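Long-range contacts in N-acetylglucosaminidase (Paenibacillus barengoltzii, PDB 6INX), which probably hydrolyses beta-linked N-acetylglucosamine units in glycans, as a bacterial family 18 glycoside hydrolase built on a TIM barrel: residues A160-I165 with V217-R222; E111-A116 with D166-A171. All blocks are in the same frame, centred on the assembly; numbering follows the deposited sequence.

Contact 1 (A160-I165 with V217-R222); sequences ADQYYI and VNLFVR
Ile165 lays its CD1 methyl over the face of the Phe220 ring in a CH-pi contact, 3.6 Å from the centroid and only 3° off the ring normal. Two further groups meet the same ring at its edge, near its plane: Tyr164 CD1, 3.7 Å from Phe220 CZ, and the carbonyl Ala160 O, 3.8 Å from Phe220 CE2. The Tyr164 and Phe220 side chains run roughly at right angles. With CG turned away from its own carbonyl carbon (chi1 -82°), Phe220 sends its ring toward 160-165, face to Ile165 and edge to Ala160 O; an alanine here would probably leave the Ile165 methyl without its aromatic seat and open a gap beside Tyr164. Leu219 adds an aliphatic contact, its CB 4.3 Å from Ile165 CG1. Its two methyls meet polar atoms of Gln162: CD1 sits 3.7 Å from Gln162 N, while CD2 comes within 3.4 Å of Gln162 OE1, the amide chain bending at chi2 to cross the leucine. No hydrogen bond crosses between the two segments; Gln162 N donates to Asp161 OD1 (2.7 Å), Gln162 NE2 to Asp166 OD1, and Ala160 O is bonded to Ser216 OG. Ala158 of barrel strand 153-159 touches both rings, and Met170 of helix 170-173 packs on Tyr164, Ile165 and Phe220, while helix 213-222 rests Val217 and Val221 on strand 230-235.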
ATOM      1  N   ALA A 160       6.609   0.760  -9.515  1.00 11.32           N
ATOM      2  CA  ALA A 160       5.545   1.669  -9.916  1.00  9.79           C
ATOM      3  C   ALA A 160       5.028   2.573  -8.801  1.00 12.07           C
ATOM      4  O   ALA A 160       4.465   3.630  -9.097  1.00 10.58           O
ATOM      5  CB  ALA A 160       4.357   0.876 -10.464  1.00 11.84           C
ATOM      6  N   ASP A 161       5.210   2.210  -7.546  1.00 12.33           N
ATOM      7  CA  ASP A 161       4.487   2.838  -6.450  1.00 11.37           C
ATOM      8  C   ASP A 161       5.400   3.792  -5.677  1.00 12.23           C
ATOM      9  O   ASP A 161       6.590   3.963  -5.986  1.00 10.58           O
ATOM     10  CB  ASP A 161       3.884   1.760  -5.543  1.00 12.43           C
ATOM     11  CG  ASP A 161       2.564   2.180  -4.897  1.00 15.15           C
ATOM     12  OD1 ASP A 161       2.278   3.391  -4.808  1.00 14.62           O
ATOM     13  OD2 ASP A 161       1.826   1.273  -4.456  1.00 19.96           O
ATOM     14  N   GLN A 162       4.818   4.383  -4.630  1.00 11.72           N
ATOM     15  CA  GLN A 162       5.484   5.422  -3.851  1.00 11.34           C
ATOM     16  C   GLN A 162       6.836   4.964  -3.315  1.00 10.75           C
ATOM     17  O   GLN A 162       7.778   5.758  -3.245  1.00 12.71           O
ATOM     18  CB  GLN A 162       4.582   5.854  -2.691  1.00 11.79           C
ATOM     19  CG  GLN A 162       5.125   7.026  -1.882  1.00 14.39           C
ATOM     20  CD  GLN A 162       5.101   8.338  -2.640  1.00 18.09           C
ATOM     21  OE1 GLN A 162       4.065   8.735  -3.180  1.00 22.48           O
ATOM     22  NE2 GLN A 162       6.233   9.020  -2.679  1.00 18.94           N
ATOM     23  N   TYR A 163       6.941   3.701  -2.894  1.00 10.08           N
ATOM     24  CA  TYR A 163       8.211   3.228  -2.347  1.00 10.04           C
ATOM     25  C   TYR A 163       9.368   3.529  -3.289  1.00  9.04           C
ATOM     26  O   TYR A 163      10.479   3.843  -2.839  1.00  9.40           O
ATOM     27  CB  TYR A 163       8.149   1.723  -2.038  1.00 11.37           C
ATOM     28  CG  TYR A 163       7.997   0.842  -3.265  1.00  9.21           C
ATOM     29  CD1 TYR A 163       6.742   0.438  -3.706  1.00 12.80           C
ATOM     30  CD2 TYR A 163       9.107   0.422  -3.996  1.00 10.56           C
ATOM     31  CE1 TYR A 163       6.602  -0.357  -4.837  1.00 11.49           C
ATOM     32  CE2 TYR A 163       8.964  -0.368  -5.139  1.00 10.97           C
ATOM     33  CZ  TYR A 163       7.706  -0.746  -5.544  1.00  9.33           C
ATOM     34  OH  TYR A 163       7.552  -1.526  -6.667  1.00 13.14           O
ATOM     35  N   TYR A 164       9.143   3.406  -4.600  1.00 10.69           N
ATOM     36  CA  TYR A 164      10.264   3.530  -5.527  1.00  8.90           C
ATOM     37  C   TYR A 164      10.737   4.974  -5.612  1.00 11.91           C
ATOM     38  O   TYR A 164      11.950   5.240  -5.636  1.00 11.36           O
ATOM     39  CB  TYR A 164       9.889   2.996  -6.912  1.00  9.25           C
ATOM     40  CG  TYR A 164      11.107   2.865  -7.805  1.00  8.95           C
ATOM     41  CD1 TYR A 164      11.518   3.935  -8.602  1.00  8.91           C
ATOM     42  CD2 TYR A 164      11.862   1.694  -7.818  1.00  9.85           C
ATOM     43  CE1 TYR A 164      12.637   3.837  -9.414  1.00 10.16           C
ATOM     44  CE2 TYR A 164      12.990   1.577  -8.627  1.00  9.29           C
ATOM     45  CZ  TYR A 164      13.370   2.654  -9.416  1.00  8.72           C
ATOM     46  OH  TYR A 164      14.487   2.558 -10.219  1.00 10.78           O
ATOM     47  N   ILE A 165       9.789   5.913  -5.640  1.00 11.42           N
ATOM     48  CA  ILE A 165      10.113   7.333  -5.579  1.00 10.88           C
ATOM     49  C   ILE A 165      10.891   7.640  -4.308  1.00 13.58           C
ATOM     50  O   ILE A 165      11.878   8.385  -4.328  1.00 12.74           O
ATOM     51  CB  ILE A 165       8.810   8.154  -5.652  1.00 12.93           C
ATOM     52  CG1 ILE A 165       8.037   7.834  -6.937  1.00 16.30           C
ATOM     53  CG2 ILE A 165       9.102   9.648  -5.523  1.00 13.93           C
ATOM     54  CD1 ILE A 165       8.761   8.249  -8.201  1.00 16.77           C
ATOM     55  N   VAL A 217       2.271   7.003 -13.277  1.00 10.55           N
ATOM     56  CA  VAL A 217       2.732   8.064 -14.169  1.00 10.81           C
ATOM     57  C   VAL A 217       2.710   9.407 -13.450  1.00 13.14           C
ATOM     58  O   VAL A 217       3.686  10.161 -13.469  1.00 13.76           O
ATOM     59  CB  VAL A 217       1.887   8.078 -15.455  1.00 11.97           C
ATOM     60  CG1 VAL A 217       2.224   9.311 -16.298  1.00 13.89           C
ATOM     61  CG2 VAL A 217       2.090   6.783 -16.251  1.00 13.66           C
ATOM     62  N   ASN A 218       1.605   9.703 -12.769  1.00 13.57           N
ATOM     63  CA  ASN A 218       1.518  10.953 -12.028  1.00 13.10           C
ATOM     64  C   ASN A 218       2.619  11.068 -10.971  1.00 14.27           C
ATOM     65  O   ASN A 218       3.221  12.137 -10.815  1.00 14.49           O
ATOM     66  CB  ASN A 218       0.121  11.084 -11.425  1.00 17.98           C
ATOM     67  CG  ASN A 218      -0.922  11.447 -12.466  1.00 24.06           C
ATOM     68  OD1 ASN A 218      -0.588  11.883 -13.568  1.00 30.81           O
ATOM     69  ND2 ASN A 218      -2.193  11.262 -12.124  1.00 32.70           N
ATOM     70  N   LEU A 219       2.909   9.981 -10.243  1.00 12.95           N
ATOM     71  CA  LEU A 219       3.989  10.014  -9.254  1.00 12.66           C
ATOM     72  C   LEU A 219       5.328  10.349  -9.902  1.00 12.53           C
ATOM     73  O   LEU A 219       6.093  11.178  -9.392  1.00 13.81           O
ATOM     74  CB  LEU A 219       4.101   8.657  -8.557  1.00 14.00           C
ATOM     75  CG  LEU A 219       3.055   8.250  -7.528  1.00 15.24           C
ATOM     76  CD1 LEU A 219       3.375   6.849  -7.007  1.00 17.35           C
ATOM     77  CD2 LEU A 219       3.010   9.255  -6.393  1.00 21.56           C
ATOM     78  N   PHE A 220       5.638   9.696 -11.020  1.00 12.30           N
ATOM     79  CA  PHE A 220       6.936   9.902 -11.650  1.00 10.24           C
ATOM     80  C   PHE A 220       7.034  11.272 -12.313  1.00 10.81           C
ATOM     81  O   PHE A 220       8.102  11.888 -12.302  1.00 15.47           O
ATOM     82  CB  PHE A 220       7.227   8.760 -12.628  1.00 12.66           C
ATOM     83  CG  PHE A 220       7.767   7.527 -11.949  1.00 10.57           C
ATOM     84  CD1 PHE A 220       9.131   7.294 -11.920  1.00 11.21           C
ATOM     85  CD2 PHE A 220       6.925   6.637 -11.298  1.00 11.39           C
ATOM     86  CE1 PHE A 220       9.647   6.174 -11.265  1.00 12.48           C
ATOM     87  CE2 PHE A 220       7.436   5.512 -10.646  1.00 11.25           C
ATOM     88  CZ  PHE A 220       8.799   5.283 -10.635  1.00 11.53           C
ATOM     89  N   VAL A 221       5.941  11.760 -12.905  1.00 11.83           N
ATOM     90  CA  VAL A 221       5.950  13.119 -13.451  1.00 12.13           C
ATOM     91  C   VAL A 221       6.210  14.131 -12.345  1.00 15.00           C
ATOM     92  O   VAL A 221       7.044  15.034 -12.485  1.00 15.19           O
ATOM     93  CB  VAL A 221       4.630  13.408 -14.184  1.00 12.92           C
ATOM     94  CG1 VAL A 221       4.542  14.890 -14.545  1.00 17.09           C
ATOM     95  CG2 VAL A 221       4.521  12.554 -15.424  1.00 15.56           C
ATOM     96  N   ARG A 222       5.501  13.989 -11.220  1.00 13.66           N
ATOM     97  CA  ARG A 222       5.686  14.909 -10.104  1.00 15.82           C
ATOM     98  C   ARG A 222       7.076  14.796  -9.502  1.00 14.86           C
ATOM     99  O   ARG A 222       7.589  15.773  -8.946  1.00 17.23           O
ATOM    100  CB  ARG A 222       4.605  14.688  -9.050  1.00 19.01           C
ATOM    101  CG  ARG A 222       3.318  15.356  -9.456  1.00 25.04           C
ATOM    102  CD  ARG A 222       2.102  14.898  -8.686  1.00 31.75           C
ATOM    103  NE  ARG A 222       0.922  15.063  -9.532  1.00 37.72           N
ATOM    104  CZ  ARG A 222      -0.006  14.133  -9.716  1.00 33.86           C
ATOM    105  NH1 ARG A 222       0.083  12.973  -9.075  1.00 37.33           N
ATOM    106  NH2 ARG A 222      -1.036  14.371 -10.517  1.00 42.96           N
TER

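Contact 2 (E111-A116 with D166-A171); sequences EYPCYA and DGTEMA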
ATOM      1  N   GLU A 111      15.893  -4.216  -8.441  1.00 10.44           N
ATOM      2  CA  GLU A 111      14.575  -4.207  -7.811  1.00  9.97           C
ATOM      3  C   GLU A 111      14.738  -4.398  -6.308  1.00  9.27           C
ATOM      4  O   GLU A 111      14.688  -5.531  -5.830  1.00 10.69           O
ATOM      5  CB  GLU A 111      13.701  -5.308  -8.447  1.00 10.56           C
ATOM      6  CG  GLU A 111      13.532  -5.102  -9.957  1.00 11.44           C
ATOM      7  CD  GLU A 111      12.584  -6.098 -10.618  1.00 16.94           C
ATOM      8  OE1 GLU A 111      11.842  -6.798  -9.913  1.00 19.00           O
ATOM      9  OE2 GLU A 111      12.582  -6.171 -11.868  1.00 18.38           O
ATOM     10  N   TYR A 112      14.951  -3.318  -5.553  1.00  8.09           N
ATOM     11  CA  TYR A 112      14.976  -1.925  -6.015  1.00  8.21           C
ATOM     12  C   TYR A 112      15.938  -1.189  -5.079  1.00  9.33           C
ATOM     13  O   TYR A 112      16.153  -1.642  -3.956  1.00  9.93           O
ATOM     14  CB  TYR A 112      13.596  -1.263  -5.853  1.00  9.62           C
ATOM     15  CG  TYR A 112      12.406  -2.084  -6.311  1.00 10.36           C
ATOM     16  CD1 TYR A 112      11.960  -2.034  -7.630  1.00 10.21           C
ATOM     17  CD2 TYR A 112      11.720  -2.900  -5.413  1.00 11.19           C
ATOM     18  CE1 TYR A 112      10.858  -2.797  -8.045  1.00 10.94           C
ATOM     19  CE2 TYR A 112      10.640  -3.646  -5.812  1.00 12.75           C
ATOM     20  CZ  TYR A 112      10.208  -3.590  -7.115  1.00 12.26           C
ATOM     21  OH  TYR A 112       9.121  -4.365  -7.480  1.00 14.21           O
ATOM     22  N   PRO A 113      16.475  -0.037  -5.489  1.00  9.89           N
ATOM     23  CA  PRO A 113      17.347   0.727  -4.584  1.00  9.11           C
ATOM     24  C   PRO A 113      16.649   1.006  -3.259  1.00  9.95           C
ATOM     25  O   PRO A 113      15.515   1.492  -3.239  1.00  9.78           O
ATOM     26  CB  PRO A 113      17.603   2.026  -5.356  1.00  9.79           C
ATOM     27  CG  PRO A 113      17.444   1.652  -6.802  1.00  9.68           C
ATOM     28  CD  PRO A 113      16.345   0.605  -6.815  1.00 10.33           C
ATOM     29  N   CYS A 114      17.315   0.645  -2.150  1.00  9.26           N
ATOM     30  CA  CYS A 114      16.880   0.797  -0.759  1.00 10.44           C
ATOM     31  C   CYS A 114      16.019  -0.355  -0.251  1.00 11.18           C
ATOM     32  O   CYS A 114      15.694  -0.382   0.942  1.00 10.75           O
ATOM     33  CB  CYS A 114      16.172   2.134  -0.459  1.00 11.79           C
ATOM     34  SG  CYS A 114      17.130   3.629  -0.830  1.00 11.16           S
ATOM     35  N   TYR A 115      15.637  -1.296  -1.111  1.00 11.47           N
ATOM     36  CA  TYR A 115      14.667  -2.334  -0.769  1.00 11.37           C
ATOM     37  C   TYR A 115      15.295  -3.716  -0.883  1.00  8.23           C
ATOM     38  O   TYR A 115      15.835  -4.076  -1.932  1.00 10.85           O
ATOM     39  CB  TYR A 115      13.405  -2.204  -1.634  1.00  9.29           C
ATOM     40  CG  TYR A 115      12.750  -0.874  -1.372  1.00  8.90           C
ATOM     41  CD1 TYR A 115      11.998  -0.680  -0.221  1.00 10.02           C
ATOM     42  CD2 TYR A 115      12.943   0.205  -2.221  1.00 10.03           C
ATOM     43  CE1 TYR A 115      11.428   0.535   0.063  1.00 11.09           C
ATOM     44  CE2 TYR A 115      12.374   1.436  -1.944  1.00 11.52           C
ATOM     45  CZ  TYR A 115      11.618   1.594  -0.796  1.00  9.55           C
ATOM     46  OH  TYR A 115      11.062   2.825  -0.511  1.00 10.98           O
ATOM     47  N   ALA A 116      15.224  -4.488   0.198  1.00 10.19           N
ATOM     48  CA  ALA A 116      15.816  -5.814   0.246  1.00 12.34           C
ATOM     49  C   ALA A 116      14.777  -6.924   0.175  1.00  9.74           C
ATOM     50  O   ALA A 116      15.128  -8.103   0.346  1.00 11.95           O
ATOM     51  CB  ALA A 116      16.666  -5.964   1.509  1.00 12.92           C
ATOM     52  N   ASP A 166      10.463   7.062  -3.179  1.00 10.39           N
ATOM     53  CA  ASP A 166      11.100   7.342  -1.901  1.00 11.80           C
ATOM     54  C   ASP A 166      12.507   6.774  -1.821  1.00 12.31           C
ATOM     55  O   ASP A 166      13.311   7.267  -1.026  1.00 13.89           O
ATOM     56  CB  ASP A 166      10.260   6.775  -0.751  1.00 12.13           C
ATOM     57  CG  ASP A 166       8.916   7.475  -0.599  1.00 15.21           C
ATOM     58  OD1 ASP A 166       8.729   8.551  -1.208  1.00 15.25           O
ATOM     59  OD2 ASP A 166       8.057   6.959   0.144  1.00 13.59           O
ATOM     60  N   GLY A 167      12.827   5.754  -2.618  1.00 11.27           N
ATOM     61  CA  GLY A 167      14.149   5.163  -2.598  1.00 12.11           C
ATOM     62  C   GLY A 167      15.087   5.642  -3.680  1.00 11.14           C
ATOM     63  O   GLY A 167      16.197   5.105  -3.797  1.00 11.09           O
ATOM     64  N   THR A 168      14.692   6.645  -4.467  1.00 11.42           N
ATOM     65  CA  THR A 168      15.507   7.128  -5.576  1.00 11.19           C
ATOM     66  C   THR A 168      15.438   8.650  -5.645  1.00 12.11           C
ATOM     67  O   THR A 168      14.673   9.296  -4.920  1.00 13.23           O
ATOM     68  CB  THR A 168      15.019   6.557  -6.911  1.00 10.70           C
ATOM     69  OG1 THR A 168      13.640   6.895  -7.081  1.00 11.29           O
ATOM     70  CG2 THR A 168      15.149   5.044  -6.933  1.00 10.31           C
ATOM     71  N   GLU A 169      16.246   9.209  -6.540  1.00 11.67           N
ATOM     72  CA  GLU A 169      16.265  10.639  -6.862  1.00 12.14           C
ATOM     73  C   GLU A 169      15.885  10.786  -8.335  1.00 11.88           C
ATOM     74  O   GLU A 169      16.743  11.056  -9.172  1.00 12.35           O
ATOM     75  CB  GLU A 169      17.676  11.224  -6.610  1.00 14.59           C
ATOM     76  CG  GLU A 169      18.229  11.012  -5.210  1.00 14.35           C
ATOM     77  CD  GLU A 169      19.708  11.401  -5.070  1.00 17.27           C
ATOM     78  OE1 GLU A 169      20.479  11.330  -6.056  1.00 17.89           O
ATOM     79  OE2 GLU A 169      20.112  11.776  -3.951  1.00 21.16           O
ATOM     80  N   MET A 170      14.599  10.601  -8.651  1.00 12.89           N
ATOM     81  CA  MET A 170      14.218  10.409 -10.048  1.00 10.68           C
ATOM     82  C   MET A 170      14.489  11.637 -10.909  1.00 13.69           C
ATOM     83  O   MET A 170      14.771  11.493 -12.101  1.00 13.39           O
ATOM     84  CB  MET A 170      12.761   9.960 -10.157  1.00 11.92           C
ATOM     85  CG  MET A 170      12.542   8.485  -9.787  1.00 13.08           C
ATOM     86  SD  MET A 170      13.636   7.314 -10.640  1.00 14.07           S
ATOM     87  CE  MET A 170      13.329   7.797 -12.344  1.00 14.20           C
ATOM     88  N   ALA A 171      14.435  12.839 -10.330  1.00 13.75           N
ATOM     89  CA  ALA A 171      14.729  14.033 -11.116  1.00 14.63           C
ATOM     90  C   ALA A 171      16.176  14.041 -11.586  1.00 16.59           C
ATOM     91  O   ALA A 171      16.478  14.565 -12.663  1.00 17.41           O
ATOM     92  CB  ALA A 171      14.436  15.285 -10.289  1.00 16.88           C
TER
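Pro113 and Cys114 close on the backbone of Gly167: Cys114 SG, beside its own backbone N (chi1 -57°), stands 3.4 Å from Gly167 O and 3.8 Å from Gly167 CA. Tyr115 approaches the same glycine with CE2, 4.2 Å from Gly167 CA. A beta carbon on Gly167 would point into this group and fall 2.7 Å from Pro113 O, so the backbones can come this close because the residue has no side chain. The apolar part continues where Thr168 CG2 meets Pro113 CG at 4.1 Å. Thr168 OG1 lies between its backbone N and carbonyl carbon (chi1 57°) and bonds to Tyr164 O, which leaves the methyl for the proline; Phe130 of helix 126-148 packs on both residues. Residues 111-116 follow barrel strand 105-109 and begin with Glu111, the last residue of the DxxDxDxE signature of family 18, whose glutamate is the proton donor in relatives. A cis peptide links Glu111 to Tyr112, and a type II turn then runs from Tyr112 to Tyr115, with Pro113 and Cys114 at its corners and Tyr115 N bonded to Tyr112 O. Cys114 N is also bonded to Asp126. Among the polar ends, Tyr115 OH passes 4.0 Å from Asp166 CB and bonds to Tyr163 O, its ring plane 35° from that of the Asp166 carboxylate. Asp166 forms a salt bridge through OD2 with Arg210 of the second subunit, whose Gly206 also packs on Tyr115.

Along the chain the segments alternate: 111-116 of contact 2, then 160-165 and 166-171 directly joined, then 217-222 of contact 1. The centres lie about 11 Å apart. Helix 162-166, following barrel strand 153-159, thus takes part in both, with helix 213-222 on one hand and the loop after strand 105-109 on the other. Tyr164 bridges the two: its CD2 lies 3.7 Å from Tyr112 CD1. Together the contacts tie segments that follow two adjacent barrel strands to a later helix, one of them in the loop that begins with the signature glutamate. Both touch the second subunit, so this region also contributes to the dimer.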